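Local coordinates for protein transcriptional regulator, TetR family (Vibrio parahaemolyticus, PDB 3HE0) that probably binds regulatory DNA through an N-terminal helix-turn-helix and regulates transcription as an all-helical, two-subunit TetR-family protein, at residues Y88-A99 / S159-H170; K142-L150 / A188-H196. All coordinates share one frame; numbering follows the deposited sequence.

Contact 1 of 2, residues Y88-A99 / S159-H170; sequences YRTMWLNIWNLA and SFEASVALARKH
Phe160 pushes its ring into helix 88-97 as a knob into a hole formed by Tyr88, Met91, Trp92 and Ile95. Its plane is nearly parallel to that of Tyr88, at 24°, but the rings are slid apart and barely overlap; the closest atoms are Phe160 CZ and Tyr88 CD1, 3.5 Å apart. From the other end of the hole Ile95 CD1 reaches Phe160 CB at 3.5 Å, while the selenium of Met91 stands obliquely to the ring in a Met-aromatic contact. Ile95 also turns its second branch, CG2, anti to the backbone N, onto Val164 CG2 at 3.5 Å. Two turns beyond the knob, the indole of Trp96 lies along Ala167, its CZ3 3.7 Å from Ala167 N, and its CZ2 comes over one face of the His170 imidazole. Between these ends a water above the Trp92 ring donates to Trp92 O and Ser163 OG; Ser163 OG in turn donates to Phe160 O. Ala99 CB meets Ala167 CB at 3.6 Å. The helix axes approach to 8.9 Å, crossing at -37°. One knob-in-hole contact anchors this helix pair within the all-helical C-terminal domain of a TetR-family regulator.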
loop_
_atom_site.group_PDB
_atom_site.type_symbol
_atom_site.label_atom_id
_atom_site.label_comp_id
_atom_site.label_asym_id
_atom_site.label_seq_id
_atom_site.Cartn_x
_atom_site.Cartn_y
_atom_site.Cartn_z
ATOM N N TYR A 88 -8.280 -19.931 1.337
ATOM C CA TYR A 88 -7.848 -18.760 0.574
ATOM C C TYR A 88 -8.958 -17.702 0.551
ATOM O O TYR A 88 -8.723 -16.539 0.886
ATOM C CB TYR A 88 -7.422 -19.156 -0.839
ATOM C CG TYR A 88 -7.027 -17.970 -1.685
ATOM C CD1 TYR A 88 -5.755 -17.437 -1.614
ATOM C CD2 TYR A 88 -7.936 -17.356 -2.526
ATOM C CE1 TYR A 88 -5.399 -16.316 -2.383
ATOM C CE2 TYR A 88 -7.577 -16.244 -3.311
ATOM C CZ TYR A 88 -6.316 -15.739 -3.224
ATOM O OH TYR A 88 -5.961 -14.648 -3.978
ATOM N N ARG A 89 -10.178 -18.127 0.208
ATOM C CA ARG A 89 -11.301 -17.205 0.101
ATOM C C ARG A 89 -11.592 -16.539 1.429
ATOM O O ARG A 89 -11.914 -15.344 1.469
ATOM C CB ARG A 89 -12.567 -17.922 -0.411
ATOM C CG ARG A 89 -13.797 -17.001 -0.609
ATOM C CD ARG A 89 -15.050 -17.729 -1.150
ATOM N NE ARG A 89 -14.895 -18.003 -2.569
ATOM C CZ ARG A 89 -14.478 -19.157 -3.092
ATOM N NH1 ARG A 89 -14.371 -19.273 -4.411
ATOM N NH2 ARG A 89 -14.173 -20.203 -2.310
ATOM N N THR A 90 -11.521 -17.299 2.520
ATOM C CA THR A 90 -11.831 -16.742 3.819
ATOM C C THR A 90 -10.879 -15.587 4.149
ATOM O O THR A 90 -11.309 -14.487 4.487
ATOM C CB THR A 90 -11.772 -17.825 4.945
ATOM O OG1 THR A 90 -12.639 -18.909 4.608
ATOM C CG2 THR A 90 -12.208 -17.268 6.287
HETATM N N MSE A 91 -9.585 -15.853 4.050
HETATM C CA MSE A 91 -8.573 -14.865 4.379
HETATM C C MSE A 91 -8.671 -13.675 3.432
HETATM O O MSE A 91 -8.529 -12.534 3.859
HETATM C CB MSE A 91 -7.174 -15.479 4.298
HETATM C CG MSE A 91 -6.908 -16.463 5.414
HETATM SE SE MSE A 91 -5.190 -17.346 5.186
HETATM C CE MSE A 91 -5.197 -18.400 6.828
ATOM N N TRP A 92 -8.927 -13.944 2.155
ATOM C CA TRP A 92 -9.027 -12.871 1.156
ATOM C C TRP A 92 -10.137 -11.924 1.590
ATOM O O TRP A 92 -9.970 -10.719 1.576
ATOM C CB TRP A 92 -9.319 -13.468 -0.227
ATOM C CG TRP A 92 -9.074 -12.568 -1.371
ATOM C CD1 TRP A 92 -8.030 -12.625 -2.265
ATOM C CD2 TRP A 92 -9.892 -11.473 -1.786
ATOM N NE1 TRP A 92 -8.157 -11.627 -3.202
ATOM C CE2 TRP A 92 -9.298 -10.913 -2.927
ATOM C CE3 TRP A 92 -11.084 -10.924 -1.312
ATOM C CZ2 TRP A 92 -9.836 -9.819 -3.570
ATOM C CZ3 TRP A 92 -11.616 -9.845 -1.968
ATOM C CH2 TRP A 92 -10.992 -9.304 -3.083
ATOM N N LEU A 93 -11.272 -12.483 1.997
ATOM C CA LEU A 93 -12.435 -11.685 2.420
ATOM C C LEU A 93 -12.217 -11.018 3.773
ATOM O O LEU A 93 -12.676 -9.901 4.006
ATOM C CB LEU A 93 -13.706 -12.538 2.462
ATOM C CG LEU A 93 -14.328 -12.823 1.093
ATOM C CD1 LEU A 93 -15.515 -13.787 1.226
ATOM C CD2 LEU A 93 -14.774 -11.533 0.399
ATOM N N ASN A 94 -11.512 -11.682 4.676
ATOM C CA ASN A 94 -11.096 -10.997 5.907
ATOM C C ASN A 94 -10.239 -9.769 5.559
ATOM O O ASN A 94 -10.345 -8.711 6.192
ATOM C CB ASN A 94 -10.302 -11.933 6.844
ATOM C CG ASN A 94 -11.163 -13.033 7.466
ATOM O OD1 ASN A 94 -12.363 -12.891 7.571
ATOM N ND2 ASN A 94 -10.530 -14.140 7.885
ATOM N N ILE A 95 -9.359 -9.906 4.575
ATOM C CA ILE A 95 -8.506 -8.773 4.223
ATOM C C ILE A 95 -9.395 -7.654 3.694
ATOM O O ILE A 95 -9.211 -6.512 4.056
ATOM C CB ILE A 95 -7.379 -9.130 3.208
ATOM C CG1 ILE A 95 -6.321 -10.010 3.865
ATOM C CG2 ILE A 95 -6.693 -7.838 2.646
ATOM C CD1 ILE A 95 -5.421 -10.759 2.835
ATOM N N TRP A 96 -10.364 -7.997 2.855
ATOM C CA TRP A 96 -11.242 -7.009 2.249
ATOM C C TRP A 96 -11.986 -6.228 3.327
ATOM O O TRP A 96 -12.134 -5.015 3.248
ATOM C CB TRP A 96 -12.251 -7.724 1.344
ATOM C CG TRP A 96 -13.219 -6.863 0.651
ATOM C CD1 TRP A 96 -14.470 -6.582 1.040
ATOM C CD2 TRP A 96 -13.021 -6.198 -0.588
ATOM N NE1 TRP A 96 -15.081 -5.755 0.130
ATOM C CE2 TRP A 96 -14.206 -5.514 -0.889
ATOM C CE3 TRP A 96 -11.958 -6.129 -1.480
ATOM C CZ2 TRP A 96 -14.353 -4.744 -2.023
ATOM C CZ3 TRP A 96 -12.101 -5.365 -2.611
ATOM C CH2 TRP A 96 -13.297 -4.686 -2.883
ATOM N N ASN A 97 -12.458 -6.953 4.329
ATOM C CA ASN A 97 -13.186 -6.342 5.422
ATOM C C ASN A 97 -12.343 -5.579 6.423
ATOM O O ASN A 97 -12.883 -4.895 7.231
ATOM C CB ASN A 97 -14.082 -7.379 6.113
ATOM C CG ASN A 97 -15.218 -7.823 5.214
ATOM O OD1 ASN A 97 -15.419 -9.012 4.975
ATOM N ND2 ASN A 97 -15.925 -6.856 4.652
ATOM N N LEU A 98 -11.029 -5.650 6.354
ATOM C CA LEU A 98 -10.210 -4.774 7.183
ATOM C C LEU A 98 -10.143 -3.352 6.630
ATOM O O LEU A 98 -9.710 -2.448 7.353
ATOM C CB LEU A 98 -8.787 -5.301 7.299
ATOM C CG LEU A 98 -8.625 -6.353 8.383
ATOM C CD1 LEU A 98 -7.276 -7.002 8.259
ATOM C CD2 LEU A 98 -8.772 -5.689 9.729
ATOM N N ALA A 99 -10.511 -3.158 5.363
ATOM C CA ALA A 99 -10.298 -1.867 4.733
ATOM C C ALA A 99 -11.108 -0.811 5.477
ATOM O O ALA A 99 -12.257 -1.054 5.844
ATOM C CB ALA A 99 -10.693 -1.896 3.252
ATOM N N SER A 159 -1.226 -12.101 -4.507
ATOM C CA SER A 159 -2.586 -12.481 -4.207
ATOM C C SER A 159 -3.154 -11.599 -3.063
ATOM O O SER A 159 -3.698 -10.511 -3.320
ATOM C CB SER A 159 -2.645 -13.982 -3.897
ATOM O OG SER A 159 -1.855 -14.331 -2.778
ATOM N N PHE A 160 -2.957 -12.013 -1.819
ATOM C CA PHE A 160 -3.432 -11.241 -0.681
ATOM C C PHE A 160 -3.002 -9.782 -0.686
ATOM O O PHE A 160 -3.853 -8.898 -0.602
ATOM C CB PHE A 160 -2.991 -11.896 0.631
ATOM C CG PHE A 160 -3.562 -13.270 0.844
ATOM C CD1 PHE A 160 -4.910 -13.536 0.589
ATOM C CD2 PHE A 160 -2.771 -14.305 1.291
ATOM C CE1 PHE A 160 -5.458 -14.808 0.810
ATOM C CE2 PHE A 160 -3.329 -15.595 1.511
ATOM C CZ PHE A 160 -4.665 -15.833 1.259
ATOM N N GLU A 161 -1.691 -9.533 -0.753
ATOM C CA GLU A 161 -1.135 -8.179 -0.516
ATOM C C GLU A 161 -1.594 -7.239 -1.598
ATOM O O GLU A 161 -1.735 -6.016 -1.372
ATOM C CB GLU A 161 0.411 -8.150 -0.405
ATOM C CG GLU A 161 0.932 -8.569 1.008
ATOM C CD GLU A 161 2.354 -9.137 0.999
ATOM O OE1 GLU A 161 3.281 -8.449 0.570
ATOM O OE2 GLU A 161 2.564 -10.283 1.428
ATOM N N ALA A 162 -1.870 -7.800 -2.753
ATOM C CA ALA A 162 -2.277 -6.961 -3.865
ATOM C C ALA A 162 -3.711 -6.512 -3.633
ATOM O O ALA A 162 -4.021 -5.337 -3.825
ATOM C CB ALA A 162 -2.092 -7.678 -5.219
ATOM N N SER A 163 -4.576 -7.422 -3.209
ATOM C CA SER A 163 -6.006 -7.096 -2.945
ATOM C C SER A 163 -6.292 -6.195 -1.675
ATOM O O SER A 163 -7.398 -5.713 -1.476
ATOM C CB SER A 163 -6.713 -8.378 -2.674
ATOM O OG SER A 163 -6.291 -8.782 -1.399
ATOM N N VAL A 164 -5.311 -6.035 -0.800
ATOM C CA VAL A 164 -5.289 -4.900 0.112
ATOM C C VAL A 164 -5.509 -3.651 -0.730
ATOM O O VAL A 164 -6.282 -2.769 -0.385
ATOM C CB VAL A 164 -3.935 -4.835 0.850
ATOM C CG1 VAL A 164 -3.779 -3.528 1.616
ATOM C CG2 VAL A 164 -3.800 -6.041 1.769
ATOM N N ALA A 165 -4.851 -3.618 -1.882
ATOM C CA ALA A 165 -4.916 -2.488 -2.782
ATOM C C ALA A 165 -6.303 -2.294 -3.335
ATOM O O ALA A 165 -6.778 -1.172 -3.424
ATOM C CB ALA A 165 -3.894 -2.648 -3.917
ATOM N N LEU A 166 -6.955 -3.384 -3.706
ATOM C CA LEU A 166 -8.327 -3.304 -4.199
ATOM C C LEU A 166 -9.261 -2.774 -3.102
ATOM O O LEU A 166 -10.114 -1.901 -3.337
ATOM C CB LEU A 166 -8.823 -4.685 -4.655
ATOM C CG LEU A 166 -8.474 -5.199 -6.046
ATOM C CD1 LEU A 166 -9.064 -6.567 -6.179
ATOM C CD2 LEU A 166 -9.021 -4.307 -7.091
ATOM N N ALA A 167 -9.112 -3.344 -1.909
ATOM C CA ALA A 167 -9.915 -2.943 -0.768
ATOM C C ALA A 167 -9.726 -1.458 -0.511
ATOM O O ALA A 167 -10.693 -0.713 -0.429
ATOM C CB ALA A 167 -9.532 -3.760 0.453
ATOM N N ARG A 168 -8.468 -1.039 -0.420
ATOM C CA ARG A 168 -8.101 0.356 -0.151
ATOM C C ARG A 168 -8.758 1.266 -1.175
ATOM O O ARG A 168 -9.466 2.187 -0.828
ATOM C CB ARG A 168 -6.578 0.497 -0.214
ATOM C CG ARG A 168 -5.917 1.583 0.639
ATOM C CD ARG A 168 -4.385 1.271 0.765
ATOM N NE ARG A 168 -3.776 0.977 -0.551
ATOM C CZ ARG A 168 -2.866 0.021 -0.829
ATOM N NH1 ARG A 168 -2.380 -0.802 0.109
ATOM N NH2 ARG A 168 -2.434 -0.129 -2.088
ATOM N N LYS A 169 -8.553 0.965 -2.447
ATOM C CA LYS A 169 -9.134 1.768 -3.519
ATOM C C LYS A 169 -10.668 1.677 -3.603
ATOM O O LYS A 169 -11.305 2.610 -4.103
ATOM C CB LYS A 169 -8.478 1.418 -4.866
ATOM C CG LYS A 169 -7.036 1.963 -5.008
ATOM C CD LYS A 169 -6.597 2.142 -6.474
ATOM C CE LYS A 169 -5.252 2.871 -6.593
ATOM N NZ LYS A 169 -5.354 4.318 -6.207
ATOM N N HIS A 170 -11.261 0.579 -3.120
ATOM C CA HIS A 170 -12.737 0.482 -3.022
ATOM C C HIS A 170 -13.269 1.369 -1.905
ATOM O O HIS A 170 -14.168 2.176 -2.136
ATOM C CB HIS A 170 -13.232 -0.961 -2.793
ATOM C CG HIS A 170 -14.723 -1.069 -2.622
ATOM N ND1 HIS A 170 -15.331 -1.156 -1.385
ATOM C CD2 HIS A 170 -15.727 -1.094 -3.533
ATOM C CE1 HIS A 170 -16.640 -1.234 -1.543
ATOM N NE2 HIS A 170 -16.907 -1.190 -2.835
HETATM O O HOH W 1 -8.644 -8.414 -0.199
#

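Contact 2 of 2, residues K142-L150 / A188-H196; sequences KEEGVFKPL and ASWDAIIKH
Phe147 and Ile194 form a single beta bridge between two segments that have just left their helices: helix 132-143 stops in a Schellman motif at Gly145, whose phi is positive, and helix 179-193 runs out into the C-terminal tail. Two backbone hydrogen bonds flank the bridge, Lys195 N to Val146 O at 3.1 Å and Lys148 N to Ile193 O at 2.8 Å, both nearly straight. A water donates to Val146 O and Lys195 O.

Apolar packing lies against the bridge. The Phe147 ring presents its edge to the face of Trp190 in an offset edge-to-face pair with planes at 75°, Phe147 CE1 lying 3.6 Å from Trp190 CZ3. Ile193 runs alongside Phe147 and brings CD1 to the same CE1, while Ile194 CG2 meets the edge of the phenyl ring. On the rim, Lys195 CD lies 3.6 Å from both Gly145 O and Phe147 O.

The charged group here is the Lys148 amine, which reaches beyond the two segments to a salt bridge with Asp191 of the second subunit. The Lys148 chain is extended until chi4 turns to 58°, bringing Lys148 NZ between two backbone carbonyls: Ile194 O at 2.7 Å and Ala192 O, also at 2.7 Å, the latter approached from above the carbonyl plane, 61° out of it.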
loop_
_atom_site.group_PDB
_atom_site.type_symbol
_atom_site.label_atom_id
_atom_site.label_comp_id
_atom_site.label_asym_id
_atom_site.label_seq_id
_atom_site.Cartn_x
_atom_site.Cartn_y
_atom_site.Cartn_z
ATOM N N LYS A 142 1.716 -25.739 -2.398
ATOM C CA LYS A 142 2.901 -26.073 -3.196
ATOM C C LYS A 142 3.173 -27.561 -3.079
ATOM O O LYS A 142 3.456 -28.205 -4.078
ATOM C CB LYS A 142 4.140 -25.252 -2.784
ATOM C CG LYS A 142 4.129 -23.799 -3.284
ATOM C CD LYS A 142 5.405 -23.046 -2.910
ATOM C CE LYS A 142 5.425 -22.559 -1.477
ATOM N NZ LYS A 142 6.660 -21.767 -1.166
ATOM N N GLU A 143 3.055 -28.107 -1.872
ATOM C CA GLU A 143 3.279 -29.524 -1.658
ATOM C C GLU A 143 2.317 -30.331 -2.520
ATOM O O GLU A 143 2.689 -31.363 -3.084
ATOM C CB GLU A 143 3.137 -29.869 -0.167
ATOM C CG GLU A 143 4.305 -29.274 0.676
ATOM C CD GLU A 143 4.038 -29.130 2.190
ATOM O OE1 GLU A 143 3.043 -29.694 2.696
ATOM O OE2 GLU A 143 4.850 -28.456 2.876
ATOM N N GLU A 144 1.091 -29.830 -2.660
ATOM C CA GLU A 144 0.053 -30.525 -3.432
ATOM C C GLU A 144 0.128 -30.287 -4.928
ATOM O O GLU A 144 -0.705 -30.786 -5.668
ATOM C CB GLU A 144 -1.342 -30.133 -2.919
ATOM C CG GLU A 144 -1.671 -30.770 -1.574
ATOM C CD GLU A 144 -2.918 -30.190 -0.906
ATOM O OE1 GLU A 144 -3.666 -29.425 -1.539
ATOM O OE2 GLU A 144 -3.162 -30.520 0.279
ATOM N N GLY A 145 1.097 -29.501 -5.381
ATOM C CA GLY A 145 1.240 -29.221 -6.802
ATOM C C GLY A 145 0.194 -28.260 -7.346
ATOM O O GLY A 145 0.035 -28.135 -8.564
ATOM N N VAL A 146 -0.506 -27.561 -6.449
ATOM C CA VAL A 146 -1.575 -26.650 -6.834
ATOM C C VAL A 146 -1.027 -25.281 -7.137
ATOM O O VAL A 146 -1.348 -24.692 -8.171
ATOM C CB VAL A 146 -2.638 -26.581 -5.729
ATOM C CG1 VAL A 146 -3.576 -25.389 -5.933
ATOM C CG2 VAL A 146 -3.396 -27.901 -5.702
ATOM N N PHE A 147 -0.153 -24.799 -6.259
ATOM C CA PHE A 147 0.446 -23.462 -6.390
ATOM C C PHE A 147 1.779 -23.459 -7.132
ATOM O O PHE A 147 2.514 -24.436 -7.118
ATOM C CB PHE A 147 0.660 -22.832 -5.012
ATOM C CG PHE A 147 -0.609 -22.524 -4.274
ATOM C CD1 PHE A 147 -1.770 -22.157 -4.949
ATOM C CD2 PHE A 147 -0.625 -22.513 -2.896
ATOM C CE1 PHE A 147 -2.946 -21.843 -4.253
ATOM C CE2 PHE A 147 -1.794 -22.195 -2.201
ATOM C CZ PHE A 147 -2.963 -21.871 -2.889
ATOM N N LYS A 148 2.056 -22.342 -7.806
ATOM C CA LYS A 148 3.360 -22.082 -8.390
ATOM C C LYS A 148 4.467 -22.132 -7.320
ATOM O O LYS A 148 4.288 -21.669 -6.166
ATOM C CB LYS A 148 3.392 -20.686 -9.049
ATOM C CG LYS A 148 2.349 -20.389 -10.174
ATOM C CD LYS A 148 2.760 -19.122 -10.997
ATOM C CE LYS A 148 1.816 -18.772 -12.156
ATOM N NZ LYS A 148 0.384 -18.532 -11.764
ATOM N N PRO A 149 5.628 -22.671 -7.705
ATOM C CA PRO A 149 6.688 -22.905 -6.743
ATOM C C PRO A 149 7.481 -21.648 -6.403
ATOM O O PRO A 149 8.652 -21.570 -6.686
ATOM C CB PRO A 149 7.559 -23.961 -7.449
ATOM C CG PRO A 149 7.380 -23.649 -8.917
ATOM C CD PRO A 149 5.904 -23.322 -9.001
ATOM N N LEU A 150 6.849 -20.666 -5.781
ATOM C CA LEU A 150 7.518 -19.399 -5.547
ATOM C C LEU A 150 7.586 -19.245 -4.055
ATOM O O LEU A 150 6.790 -19.859 -3.340
ATOM C CB LEU A 150 6.726 -18.252 -6.217
ATOM C CG LEU A 150 6.578 -18.342 -7.749
ATOM C CD1 LEU A 150 5.704 -17.205 -8.308
ATOM C CD2 LEU A 150 7.945 -18.353 -8.480
ATOM N N ALA A 188 -9.610 -14.294 -9.868
ATOM C CA ALA A 188 -8.512 -13.813 -10.690
ATOM C C ALA A 188 -7.189 -13.853 -9.912
ATOM O O ALA A 188 -6.130 -14.209 -10.463
ATOM C CB ALA A 188 -8.790 -12.404 -11.231
ATOM N N SER A 189 -7.254 -13.471 -8.639
ATOM C CA SER A 189 -6.079 -13.502 -7.775
ATOM C C SER A 189 -5.617 -14.943 -7.525
ATOM O O SER A 189 -4.422 -15.197 -7.473
ATOM C CB SER A 189 -6.316 -12.709 -6.475
ATOM O OG SER A 189 -7.324 -13.258 -5.661
ATOM N N TRP A 190 -6.547 -15.885 -7.402
ATOM C CA TRP A 190 -6.230 -17.309 -7.314
ATOM C C TRP A 190 -5.465 -17.745 -8.581
ATOM O O TRP A 190 -4.476 -18.470 -8.479
ATOM C CB TRP A 190 -7.527 -18.087 -7.175
ATOM C CG TRP A 190 -7.441 -19.535 -7.080
ATOM C CD1 TRP A 190 -7.760 -20.426 -8.063
ATOM C CD2 TRP A 190 -7.100 -20.321 -5.921
ATOM N NE1 TRP A 190 -7.626 -21.701 -7.602
ATOM C CE2 TRP A 190 -7.204 -21.668 -6.296
ATOM C CE3 TRP A 190 -6.695 -20.009 -4.630
ATOM C CZ2 TRP A 190 -6.935 -22.722 -5.417
ATOM C CZ3 TRP A 190 -6.416 -21.055 -3.740
ATOM C CH2 TRP A 190 -6.547 -22.390 -4.141
ATOM N N ASP A 191 -5.881 -17.248 -9.751
ATOM C CA ASP A 191 -5.162 -17.523 -10.995
ATOM C C ASP A 191 -3.691 -17.119 -10.915
ATOM O O ASP A 191 -2.833 -17.761 -11.542
ATOM C CB ASP A 191 -5.782 -16.788 -12.176
ATOM C CG ASP A 191 -7.032 -17.468 -12.712
ATOM O OD1 ASP A 191 -7.220 -18.658 -12.370
ATOM O OD2 ASP A 191 -7.798 -16.815 -13.487
ATOM N N ALA A 192 -3.402 -16.040 -10.194
ATOM C CA ALA A 192 -2.029 -15.558 -10.084
ATOM C C ALA A 192 -1.159 -16.611 -9.393
ATOM O O ALA A 192 -0.042 -16.795 -9.766
ATOM C CB ALA A 192 -1.961 -14.213 -9.329
ATOM N N ILE A 193 -1.700 -17.322 -8.419
ATOM C CA ILE A 193 -0.883 -18.210 -7.590
ATOM C C ILE A 193 -0.963 -19.688 -7.967
ATOM O O ILE A 193 -0.066 -20.465 -7.596
ATOM C CB ILE A 193 -1.118 -17.986 -6.074
ATOM C CG1 ILE A 193 -2.561 -18.279 -5.704
ATOM C CG2 ILE A 193 -0.636 -16.547 -5.679
ATOM C CD1 ILE A 193 -2.850 -18.272 -4.148
ATOM N N ILE A 194 -1.981 -20.088 -8.724
ATOM C CA ILE A 194 -2.054 -21.486 -9.149
ATOM C C ILE A 194 -1.248 -21.711 -10.446
ATOM O O ILE A 194 -0.969 -20.760 -11.220
ATOM C CB ILE A 194 -3.508 -22.008 -9.278
ATOM C CG1 ILE A 194 -4.271 -21.331 -10.425
ATOM C CG2 ILE A 194 -4.262 -21.861 -7.952
ATOM C CD1 ILE A 194 -5.507 -22.155 -10.885
ATOM N N LYS A 195 -0.820 -22.955 -10.625
ATOM C CA LYS A 195 -0.201 -23.431 -11.859
ATOM C C LYS A 195 -1.264 -23.552 -12.947
ATOM O O LYS A 195 -2.413 -23.839 -12.643
ATOM C CB LYS A 195 0.465 -24.793 -11.616
ATOM C CG LYS A 195 1.729 -24.669 -10.801
ATOM C CD LYS A 195 2.287 -26.029 -10.341
ATOM C CE LYS A 195 3.233 -26.632 -11.354
ATOM N NZ LYS A 195 3.857 -27.906 -10.866
ATOM N N HIS A 196 -0.904 -23.290 -14.196
ATOM C CA HIS A 196 -1.887 -23.330 -15.290
ATOM C C HIS A 196 -1.453 -24.284 -16.399
ATOM O O HIS A 196 -2.327 -24.710 -17.191
ATOM C CB HIS A 196 -2.140 -21.939 -15.882
ATOM C CG HIS A 196 -2.886 -21.021 -14.963
ATOM N ND1 HIS A 196 -4.262 -21.029 -14.854
ATOM C CD2 HIS A 196 -2.443 -20.072 -14.101
ATOM C CE1 HIS A 196 -4.633 -20.114 -13.970
ATOM N NE2 HIS A 196 -3.549 -19.519 -13.501
ATOM O OXT HIS A 196 -0.248 -24.630 -16.522
HETATM O O HOH W 2 -2.914 -25.363 -10.183
#

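Helix 179-193 joins the two contacts: the Tyr88 hydroxyl of contact 1 probably hydrogen-bonds to Ser189 OG of contact 2, the Tyr88 ring packs edge-to-face with Trp190, and Ile193 touches both Tyr88 and Phe147. Contact 1 lies deeper, its centre about 10 Å from the centre of the chain against about 23 Å for contact 2, and works by interlocked side chains of two full helices. At the periphery, contact 2 ties together the C-terminal ends of helices 132-143 and 179-193 with backbone bonds and a lysine amine. Both border the second subunit, through Glu161 and Lys169 in contact 1 and through Lys148, Asp191 and the stacked His196 rings in contact 2.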